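Biotin transporter BioY (Lactococcus lactis subsp. cremoris, PDB 4DVE) binds biotin as the membrane-embedded S component and probably works with an energy-coupling factor ABC transporter complex. Local coordinates at residues L120-T124 against S125-F129; V143-V146 against G147-L151; S155-L159 against L160-I164. One frame throughout, in Å; residues are numbered along the deposited sequence.

Contact 1 of 3, residues L120-T124 against S125-F129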
ATOM      1  N   LEU A 120       6.629   2.906  17.893  1.00 55.85           N
ATOM      2  CA  LEU A 120       5.635   3.189  18.924  1.00 54.13           C
ATOM      3  C   LEU A 120       5.117   1.921  19.602  1.00 53.62           C
ATOM      4  O   LEU A 120       4.140   1.997  20.350  1.00 53.86           O
ATOM      5  CB  LEU A 120       4.474   3.974  18.321  1.00 53.97           C
ATOM      6  CG  LEU A 120       4.893   5.296  17.664  1.00 55.66           C
ATOM      7  CD1 LEU A 120       3.734   5.914  16.897  1.00 54.72           C
ATOM      8  CD2 LEU A 120       5.442   6.266  18.706  1.00 58.51           C
ATOM      9  N   LYS A 121       5.738   0.767  19.315  1.00 52.05           N
ATOM     10  CA  LYS A 121       5.422  -0.510  19.974  1.00 53.35           C
ATOM     11  C   LYS A 121       3.950  -0.940  19.855  1.00 51.08           C
ATOM     12  O   LYS A 121       3.402  -1.599  20.767  1.00 52.05           O
ATOM     13  CB  LYS A 121       5.843  -0.446  21.466  1.00 61.54           C
ATOM     14  CG  LYS A 121       7.303  -0.054  21.699  1.00 66.00           C
ATOM     15  CD  LYS A 121       7.627   0.055  23.191  1.00 75.25           C
ATOM     16  CE  LYS A 121       9.121  -0.077  23.467  1.00 79.15           C
ATOM     17  NZ  LYS A 121       9.449  -0.039  24.927  1.00 85.35           N
ATOM     18  N   ILE A 122       3.328  -0.607  18.722  1.00 45.73           N
ATOM     19  CA  ILE A 122       1.891  -0.819  18.498  1.00 46.26           C
ATOM     20  C   ILE A 122       1.552  -2.304  18.403  1.00 45.82           C
ATOM     21  O   ILE A 122       0.492  -2.775  18.791  1.00 44.83           O
ATOM     22  CB  ILE A 122       1.443  -0.147  17.170  1.00 45.47           C
ATOM     23  CG1 ILE A 122       1.548   1.379  17.257  1.00 49.50           C
ATOM     24  CG2 ILE A 122       0.029  -0.561  16.783  1.00 44.32           C
ATOM     25  CD1 ILE A 122       0.694   2.033  18.329  1.00 49.92           C
ATOM     26  N   THR A 123       2.502  -3.026  17.863  1.00 46.20           N
ATOM     27  CA  THR A 123       2.377  -4.420  17.511  1.00 48.19           C
ATOM     28  C   THR A 123       2.369  -5.309  18.780  1.00 49.85           C
ATOM     29  O   THR A 123       1.877  -6.434  18.780  1.00 50.19           O
ATOM     30  CB  THR A 123       3.559  -4.662  16.530  1.00 49.14           C
ATOM     31  OG1 THR A 123       3.120  -4.541  15.146  1.00 52.35           O
ATOM     32  CG2 THR A 123       4.278  -5.800  16.808  1.00 42.49           C
ATOM     33  N   THR A 124       2.897  -4.771  19.865  1.00 51.67           N
ATOM     34  CA  THR A 124       2.937  -5.446  21.158  1.00 57.67           C
ATOM     35  C   THR A 124       1.845  -4.967  22.131  1.00 59.59           C
ATOM     36  O   THR A 124       1.816  -5.379  23.286  1.00 60.89           O
ATOM     37  CB  THR A 124       4.333  -5.247  21.752  1.00 58.24           C
ATOM     38  OG1 THR A 124       5.223  -6.162  21.087  1.00 65.20           O
ATOM     39  CG2 THR A 124       4.347  -5.527  23.226  1.00 71.07           C
ATOM     40  N   SER A 125       0.943  -4.104  21.658  1.00 56.42           N
ATOM     41  CA  SER A 125      -0.107  -3.514  22.503  1.00 57.04           C
ATOM     42  C   SER A 125      -1.488  -3.898  21.981  1.00 56.34           C
ATOM     43  O   SER A 125      -1.614  -4.516  20.920  1.00 55.91           O
ATOM     44  CB  SER A 125       0.013  -1.993  22.478  1.00 56.78           C
ATOM     45  OG  SER A 125      -0.248  -1.520  21.161  1.00 54.87           O
ATOM     46  N   GLN A 126      -2.518  -3.475  22.702  1.00 57.21           N
ATOM     47  CA  GLN A 126      -3.900  -3.583  22.242  1.00 60.32           C
ATOM     48  C   GLN A 126      -4.373  -2.275  21.551  1.00 58.56           C
ATOM     49  O   GLN A 126      -5.576  -2.047  21.389  1.00 58.00           O
ATOM     50  CB  GLN A 126      -4.822  -3.894  23.430  1.00 66.14           C
ATOM     51  CG  GLN A 126      -4.555  -5.224  24.112  1.00 71.23           C
ATOM     52  CD  GLN A 126      -4.891  -6.414  23.232  1.00 77.86           C
ATOM     53  OE1 GLN A 126      -4.141  -6.764  22.308  1.00 84.38           O
ATOM     54  NE2 GLN A 126      -6.020  -7.055  23.516  1.00 85.83           N
ATOM     55  N   ASN A 127      -3.429  -1.426  21.152  1.00 54.39           N
ATOM     56  CA  ASN A 127      -3.750  -0.122  20.599  1.00 53.34           C
ATOM     57  C   ASN A 127      -4.069  -0.191  19.085  1.00 49.00           C
ATOM     58  O   ASN A 127      -3.300   0.265  18.249  1.00 45.55           O
ATOM     59  CB  ASN A 127      -2.600   0.847  20.881  1.00 53.96           C
ATOM     60  CG  ASN A 127      -2.964   2.287  20.587  1.00 55.16           C
ATOM     61  OD1 ASN A 127      -4.132   2.611  20.332  1.00 53.89           O
ATOM     62  ND2 ASN A 127      -1.968   3.163  20.634  1.00 54.50           N
ATOM     63  N   TRP A 128      -5.216  -0.780  18.760  1.00 48.08           N
ATOM     64  CA  TRP A 128      -5.629  -0.960  17.376  1.00 46.47           C
ATOM     65  C   TRP A 128      -6.028   0.379  16.769  1.00 44.98           C
ATOM     66  O   TRP A 128      -5.921   0.555  15.553  1.00 41.89           O
ATOM     67  CB  TRP A 128      -6.751  -2.006  17.274  1.00 47.44           C
ATOM     68  CG  TRP A 128      -8.048  -1.634  17.948  1.00 51.24           C
ATOM     69  CD1 TRP A 128      -8.546  -2.103  19.159  1.00 55.93           C
ATOM     70  CD2 TRP A 128      -9.077  -0.701  17.445  1.00 52.55           C
ATOM     71  NE1 TRP A 128      -9.770  -1.528  19.442  1.00 57.50           N
ATOM     72  CE2 TRP A 128     -10.141  -0.683  18.438  1.00 57.98           C
ATOM     73  CE3 TRP A 128      -9.204   0.090  16.306  1.00 53.82           C
ATOM     74  CZ2 TRP A 128     -11.273   0.107  18.281  1.00 59.67           C
ATOM     75  CZ3 TRP A 128     -10.347   0.872  16.159  1.00 55.38           C
ATOM     76  CH2 TRP A 128     -11.355   0.881  17.124  1.00 57.05           C
ATOM     77  N   PHE A 129      -6.448   1.339  17.600  1.00 45.49           N
ATOM     78  CA  PHE A 129      -6.782   2.671  17.086  1.00 46.71           C
ATOM     79  C   PHE A 129      -5.524   3.447  16.674  1.00 45.95           C
ATOM     80  O   PHE A 129      -5.530   4.083  15.622  1.00 42.28           O
ATOM     81  CB  PHE A 129      -7.642   3.513  18.044  1.00 49.62           C
ATOM     82  CG  PHE A 129      -8.213   4.750  17.388  1.00 49.15           C
ATOM     83  CD1 PHE A 129      -9.077   4.635  16.302  1.00 48.59           C
ATOM     84  CD2 PHE A 129      -7.867   6.019  17.829  1.00 49.52           C
ATOM     85  CE1 PHE A 129      -9.601   5.761  15.672  1.00 47.75           C
ATOM     86  CE2 PHE A 129      -8.375   7.147  17.200  1.00 48.75           C
ATOM     87  CZ  PHE A 129      -9.245   7.021  16.119  1.00 47.00           C
TER
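S125 turns back on I122 by a backbone bond, S125 N to I122 O at 3.2 Å, in the connection that begins with a Schellman motif and leads through an ST turn into helix 128-155. K121 (phi 57°) is the C-prime residue of the Schellman motif, and the amides of I122 and K121 both bond back to carbonyls of the last turn of helix 100-119. The serine hydroxyl adds a second bond to the same acceptor, with S125 OG giving to I122 O at 2.8 Å. Both donors stand above the carbonyl plane on one face of it, the N far steeper than the hydroxyl, so neither sits on a lone pair. Placing OG between the backbone N and the carbonyl carbon (chi1 65°) lets the side chain reach back to that oxygen while its own oxygen receives N127 N at 3.2 Å, which is the bond that defines the ST turn. The hydroxyl thus gives to one peptide and accepts from another, fixing its rotation. R185 of helix 170-189 also reaches this corner, with NH1 on I122 O and NH2 on S125 O, which ties the connection to the last helix of the chain. The buried side chain of I122 packs on E131 and I134 of helix 128-155. N127, the N-cap residue, carries its CG anti to the backbone N (chi1 -169°), and its OD1 accepts from the backbone N of G130, capping the first turn of helix 128-155. The other branch of that amide lies against the isoleucine, N127 ND2 to I122 CD1 at 3.7 Å.

Contact 2 of 3, residues V143-V146 against G147-L151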
ATOM      1  N   VAL A 143      -0.230   8.862   0.600  1.00 31.02           N
ATOM      2  CA  VAL A 143      -0.451   8.366  -0.762  1.00 29.13           C
ATOM      3  C   VAL A 143      -1.319   9.290  -1.641  1.00 31.95           C
ATOM      4  O   VAL A 143      -0.900   9.660  -2.763  1.00 32.21           O
ATOM      5  CB  VAL A 143      -1.001   6.926  -0.744  1.00 29.96           C
ATOM      6  CG1 VAL A 143      -1.488   6.469  -2.132  1.00 26.85           C
ATOM      7  CG2 VAL A 143       0.062   5.975  -0.145  1.00 28.92           C
ATOM      8  N   ASP A 144      -2.477   9.703  -1.118  1.00 32.51           N
ATOM      9  CA  ASP A 144      -3.435  10.492  -1.878  1.00 34.00           C
ATOM     10  C   ASP A 144      -2.923  11.932  -2.116  1.00 34.77           C
ATOM     11  O   ASP A 144      -3.125  12.493  -3.183  1.00 34.23           O
ATOM     12  CB  ASP A 144      -4.846  10.461  -1.241  1.00 37.32           C
ATOM     13  CG  ASP A 144      -5.469   9.034  -1.202  1.00 38.66           C
ATOM     14  OD1 ASP A 144      -4.816   8.066  -1.656  1.00 40.55           O
ATOM     15  OD2 ASP A 144      -6.596   8.858  -0.646  1.00 42.13           O
ATOM     16  N   PHE A 145      -2.184  12.474  -1.167  1.00 35.03           N
ATOM     17  CA  PHE A 145      -1.534  13.769  -1.322  1.00 37.07           C
ATOM     18  C   PHE A 145      -0.443  13.775  -2.393  1.00 36.28           C
ATOM     19  O   PHE A 145      -0.464  14.621  -3.304  1.00 35.50           O
ATOM     20  CB  PHE A 145      -0.971  14.218   0.023  1.00 41.56           C
ATOM     21  CG  PHE A 145      -0.440  15.579   0.003  1.00 47.67           C
ATOM     22  CD1 PHE A 145      -1.313  16.663  -0.101  1.00 52.47           C
ATOM     23  CD2 PHE A 145       0.917  15.801   0.012  1.00 51.89           C
ATOM     24  CE1 PHE A 145      -0.832  17.962  -0.146  1.00 56.82           C
ATOM     25  CE2 PHE A 145       1.407  17.100  -0.020  1.00 59.67           C
ATOM     26  CZ  PHE A 145       0.536  18.180  -0.108  1.00 58.99           C
ATOM     27  N   VAL A 146       0.502  12.838  -2.317  1.00 34.04           N
ATOM     28  CA  VAL A 146       1.514  12.732  -3.383  1.00 34.78           C
ATOM     29  C   VAL A 146       0.859  12.471  -4.760  1.00 33.15           C
ATOM     30  O   VAL A 146       1.261  13.055  -5.771  1.00 32.63           O
ATOM     31  CB  VAL A 146       2.603  11.656  -3.085  1.00 35.63           C
ATOM     32  CG1 VAL A 146       3.612  11.550  -4.234  1.00 33.44           C
ATOM     33  CG2 VAL A 146       3.342  11.991  -1.768  1.00 36.82           C
ATOM     34  N   GLY A 147      -0.109  11.567  -4.789  1.00 31.77           N
ATOM     35  CA  GLY A 147      -0.873  11.270  -5.992  1.00 30.04           C
ATOM     36  C   GLY A 147      -1.542  12.505  -6.599  1.00 30.31           C
ATOM     37  O   GLY A 147      -1.470  12.704  -7.821  1.00 28.57           O
ATOM     38  N   ALA A 148      -2.174  13.310  -5.741  1.00 30.78           N
ATOM     39  CA  ALA A 148      -2.874  14.530  -6.134  1.00 32.46           C
ATOM     40  C   ALA A 148      -1.915  15.587  -6.695  1.00 33.78           C
ATOM     41  O   ALA A 148      -2.220  16.270  -7.700  1.00 33.52           O
ATOM     42  CB  ALA A 148      -3.678  15.094  -4.947  1.00 32.60           C
ATOM     43  N   ILE A 149      -0.733  15.695  -6.093  1.00 35.08           N
ATOM     44  CA  ILE A 149       0.268  16.648  -6.577  1.00 36.86           C
ATOM     45  C   ILE A 149       0.808  16.240  -7.936  1.00 37.13           C
ATOM     46  O   ILE A 149       0.917  17.061  -8.880  1.00 36.60           O
ATOM     47  CB  ILE A 149       1.398  16.831  -5.555  1.00 41.14           C
ATOM     48  CG1 ILE A 149       0.853  17.524  -4.316  1.00 42.91           C
ATOM     49  CG2 ILE A 149       2.554  17.677  -6.101  1.00 41.74           C
ATOM     50  CD1 ILE A 149       1.819  17.400  -3.156  1.00 49.38           C
ATOM     51  N   TRP A 150       1.142  14.972  -8.059  1.00 34.59           N
ATOM     52  CA  TRP A 150       1.632  14.446  -9.318  1.00 36.88           C
ATOM     53  C   TRP A 150       0.616  14.611 -10.423  1.00 35.69           C
ATOM     54  O   TRP A 150       0.943  15.082 -11.512  1.00 34.57           O
ATOM     55  CB  TRP A 150       1.968  12.989  -9.153  1.00 38.54           C
ATOM     56  CG  TRP A 150       2.458  12.325 -10.395  1.00 41.63           C
ATOM     57  CD1 TRP A 150       1.728  11.907 -11.502  1.00 42.52           C
ATOM     58  CD2 TRP A 150       3.816  11.891 -10.654  1.00 50.86           C
ATOM     59  NE1 TRP A 150       2.535  11.315 -12.433  1.00 43.77           N
ATOM     60  CE2 TRP A 150       3.803  11.258 -11.975  1.00 51.07           C
ATOM     61  CE3 TRP A 150       5.012  11.945  -9.940  1.00 53.58           C
ATOM     62  CZ2 TRP A 150       4.954  10.713 -12.536  1.00 56.88           C
ATOM     63  CZ3 TRP A 150       6.166  11.395 -10.520  1.00 56.98           C
ATOM     64  CH2 TRP A 150       6.138  10.798 -11.789  1.00 56.95           C
ATOM     65  N   LEU A 151      -0.626  14.244 -10.131  1.00 33.47           N
ATOM     66  CA  LEU A 151      -1.722  14.427 -11.058  1.00 35.01           C
ATOM     67  C   LEU A 151      -1.842  15.864 -11.577  1.00 35.24           C
ATOM     68  O   LEU A 151      -1.977  16.078 -12.775  1.00 35.94           O
ATOM     69  CB  LEU A 151      -3.034  13.985 -10.413  1.00 33.02           C
ATOM     70  CG  LEU A 151      -4.297  14.170 -11.248  1.00 34.46           C
ATOM     71  CD1 LEU A 151      -4.278  13.323 -12.531  1.00 33.52           C
ATOM     72  CD2 LEU A 151      -5.508  13.924 -10.352  1.00 32.56           C
TER
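D144 O accepts from A148 N at 2.8 Å, the shortest hydrogen bond between 143-146 and 147-151. The next carbonyl along, F145 O, takes I149 N at 3.0 Å, and V146 O takes W150 N at 3.0 Å with the straightest approach of the set, 169°. V143 O completes the pattern with G147 N at 2.9 Å. Four successive i to i+4 bonds identify about two continuous turns of alpha helix within the predicted transmembrane part of helix 128-155. One flank of this part of the helix belongs to the biotin pocket: D144 touches the bound biotin, and its OD2 lies close to OD2 of D173, another pocket residue. On a different flank F145 extends its ring with CG anti to the backbone N (chi1 -173°), and I149 crosses over one face of it. The I149 CD1 methyl is placed over that face, 3.6 Å from the F145 ring centroid and 30° off the ring normal, but the modelled approach is too close, so the CH-pi contact is doubtful in detail. Helix 159-165 covers this region, with L159 against I149. The W150 side chain touches I104 of helix 100-119, and its NE1 is hydrogen-bonded to G97 O. Its CB remains over the preceding turn, W150 CB to V146 O at 3.5 Å.

Contact 3 of 3, residues S155-L159 against L160-I164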
ATOM      1  N   SER A 155      -1.215  16.125 -15.552  1.00 39.35           N
ATOM      2  CA  SER A 155      -2.399  16.345 -16.353  1.00 41.03           C
ATOM      3  C   SER A 155      -2.693  17.835 -16.532  1.00 40.08           C
ATOM      4  O   SER A 155      -3.679  18.189 -17.132  1.00 42.11           O
ATOM      5  CB  SER A 155      -3.606  15.653 -15.737  1.00 41.79           C
ATOM      6  OG  SER A 155      -3.417  14.264 -15.882  1.00 47.87           O
ATOM      7  N   ASN A 156      -1.826  18.680 -15.996  1.00 40.45           N
ATOM      8  CA  ASN A 156      -1.947  20.129 -16.094  1.00 41.01           C
ATOM      9  C   ASN A 156      -3.326  20.565 -15.629  1.00 40.98           C
ATOM     10  O   ASN A 156      -4.087  21.193 -16.373  1.00 40.46           O
ATOM     11  CB  ASN A 156      -1.667  20.616 -17.518  1.00 41.94           C
ATOM     12  CG  ASN A 156      -1.773  22.128 -17.649  1.00 43.57           C
ATOM     13  OD1 ASN A 156      -1.521  22.840 -16.682  1.00 43.39           O
ATOM     14  ND2 ASN A 156      -2.172  22.615 -18.826  1.00 41.45           N
ATOM     15  N   ILE A 157      -3.665  20.188 -14.409  1.00 40.32           N
ATOM     16  CA  ILE A 157      -4.872  20.700 -13.798  1.00 43.42           C
ATOM     17  C   ILE A 157      -4.537  21.412 -12.494  1.00 41.95           C
ATOM     18  O   ILE A 157      -3.550  21.068 -11.843  1.00 40.13           O
ATOM     19  CB  ILE A 157      -5.936  19.605 -13.595  1.00 45.31           C
ATOM     20  CG1 ILE A 157      -5.514  18.589 -12.577  1.00 45.04           C
ATOM     21  CG2 ILE A 157      -6.251  18.878 -14.907  1.00 48.70           C
ATOM     22  CD1 ILE A 157      -6.721  18.040 -11.858  1.00 45.68           C
ATOM     23  N   PRO A 158      -5.354  22.408 -12.113  1.00 43.28           N
ATOM     24  CA  PRO A 158      -5.031  23.161 -10.897  1.00 44.34           C
ATOM     25  C   PRO A 158      -4.918  22.258  -9.669  1.00 43.76           C
ATOM     26  O   PRO A 158      -5.677  21.295  -9.511  1.00 40.11           O
ATOM     27  CB  PRO A 158      -6.190  24.177 -10.775  1.00 46.20           C
ATOM     28  CG  PRO A 158      -6.777  24.266 -12.149  1.00 46.93           C
ATOM     29  CD  PRO A 158      -6.611  22.872 -12.729  1.00 45.16           C
ATOM     30  N   LEU A 159      -3.929  22.561  -8.838  1.00 45.98           N
ATOM     31  CA  LEU A 159      -3.647  21.808  -7.655  1.00 48.13           C
ATOM     32  C   LEU A 159      -4.868  21.712  -6.742  1.00 47.70           C
ATOM     33  O   LEU A 159      -5.121  20.656  -6.170  1.00 43.54           O
ATOM     34  CB  LEU A 159      -2.475  22.438  -6.893  1.00 52.41           C
ATOM     35  CG  LEU A 159      -2.087  21.649  -5.625  1.00 54.22           C
ATOM     36  CD1 LEU A 159      -1.776  20.183  -5.923  1.00 52.27           C
ATOM     37  CD2 LEU A 159      -0.923  22.315  -4.892  1.00 58.75           C
ATOM     38  N   LEU A 160      -5.608  22.815  -6.599  1.00 47.92           N
ATOM     39  CA  LEU A 160      -6.799  22.839  -5.755  1.00 49.11           C
ATOM     40  C   LEU A 160      -7.858  21.883  -6.267  1.00 46.17           C
ATOM     41  O   LEU A 160      -8.518  21.194  -5.495  1.00 44.85           O
ATOM     42  CB  LEU A 160      -7.401  24.244  -5.696  1.00 52.91           C
ATOM     43  CG  LEU A 160      -8.583  24.435  -4.739  1.00 56.20           C
ATOM     44  CD1 LEU A 160      -8.176  24.056  -3.321  1.00 58.12           C
ATOM     45  CD2 LEU A 160      -9.084  25.889  -4.808  1.00 62.23           C
ATOM     46  N   THR A 161      -8.010  21.840  -7.578  1.00 43.77           N
ATOM     47  CA  THR A 161      -8.947  20.926  -8.212  1.00 42.96           C
ATOM     48  C   THR A 161      -8.570  19.468  -8.004  1.00 40.53           C
ATOM     49  O   THR A 161      -9.424  18.626  -7.762  1.00 40.18           O
ATOM     50  CB  THR A 161      -9.013  21.251  -9.708  1.00 43.26           C
ATOM     51  OG1 THR A 161      -9.480  22.580  -9.816  1.00 45.71           O
ATOM     52  CG2 THR A 161      -9.922  20.309 -10.479  1.00 42.60           C
ATOM     53  N   SER A 162      -7.291  19.178  -8.129  1.00 39.30           N
ATOM     54  CA  SER A 162      -6.797  17.826  -7.920  1.00 39.38           C
ATOM     55  C   SER A 162      -6.993  17.395  -6.459  1.00 38.24           C
ATOM     56  O   SER A 162      -7.492  16.294  -6.192  1.00 37.16           O
ATOM     57  CB  SER A 162      -5.319  17.753  -8.291  1.00 39.01           C
ATOM     58  OG  SER A 162      -4.859  16.428  -8.154  1.00 39.22           O
ATOM     59  N   LEU A 163      -6.628  18.272  -5.522  1.00 37.35           N
ATOM     60  CA  LEU A 163      -6.737  17.949  -4.110  1.00 39.49           C
ATOM     61  C   LEU A 163      -8.189  17.693  -3.688  1.00 39.95           C
ATOM     62  O   LEU A 163      -8.483  16.713  -2.988  1.00 40.89           O
ATOM     63  CB  LEU A 163      -6.135  19.067  -3.252  1.00 41.49           C
ATOM     64  CG  LEU A 163      -4.616  19.160  -3.305  1.00 41.29           C
ATOM     65  CD1 LEU A 163      -4.178  20.525  -2.728  1.00 42.75           C
ATOM     66  CD2 LEU A 163      -3.998  17.991  -2.538  1.00 37.85           C
ATOM     67  N   ILE A 164      -9.087  18.558  -4.127  1.00 41.57           N
ATOM     68  CA  ILE A 164     -10.513  18.403  -3.833  1.00 44.26           C
ATOM     69  C   ILE A 164     -11.134  17.155  -4.485  1.00 41.33           C
ATOM     70  O   ILE A 164     -11.921  16.436  -3.842  1.00 40.69           O
ATOM     71  CB  ILE A 164     -11.309  19.657  -4.245  1.00 46.31           C
ATOM     72  CG1 ILE A 164     -10.966  20.820  -3.318  1.00 50.18           C
ATOM     73  CG2 ILE A 164     -12.804  19.381  -4.184  1.00 48.18           C
ATOM     74  CD1 ILE A 164     -11.589  22.145  -3.762  1.00 55.39           C
TER
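With CG anti to the backbone N (chi1 -178°), L159 runs its side chain out to meet L163, whose CG instead lies beside its own backbone N and anti to its carbonyl carbon (chi1 -72°). The two leucines, one helical turn apart, cross at an angle, and the approach is measured by L159 CG to L163 CD1 at 3.7 Å. The stem of L163 also rests on the preceding turn's carbonyl, its CG lying 3.3 Å from L159 O. That same oxygen accepts L163 N at 2.9 Å with an N-H...O angle of 164°, so backbone and side chain of L163 both close on L159. One residue earlier, P158 O receives S162 N at 3.0 Å. P158 and T161 lie alongside each other and point the same way, the threonine hydroxyl beside the pyrrolidine ring, T161 OG1 to P158 CB at 3.8 Å. From the loop I157 comes in over the first turn, and its CD1 methyl meets S162 CB at 3.8 Å. The hydroxyl of S162 is bonded across to A148 O of helix 128-155, while L163 packs on F145 and A148 and L159 on S152 of that helix. An alanine in place of L163 would strip away the branch that meets L159, and would probably leave a gap against F145 and A148 of helix 128-155. P158 sits at the N-cap, and the bonds accepted by P158 O and L159 O form the first turn of helix 159-165, an alpha-helix N-terminus directly after the loop from helix 128-155.

The three contacts come in series along the chain, and all belong to the BioY family part of it. Helix 128-155 joins them: contact 1 leads into its start, contact 2 lies along its later half, and contact 3 follows its end and opens helix 159-165. The centres of contacts 1 and 2 are about 29 Å apart, those of contacts 1 and 3 about 36 Å, consistent with contact 1 and contact 3 marking opposite ends of this long helix. Contacts 2 and 3, with centres about 10 Å apart, touch directly, the start of helix 159-165 meeting the side of helix 128-155. The short helix thus packs back on the helix that carries D144 of the biotin pocket.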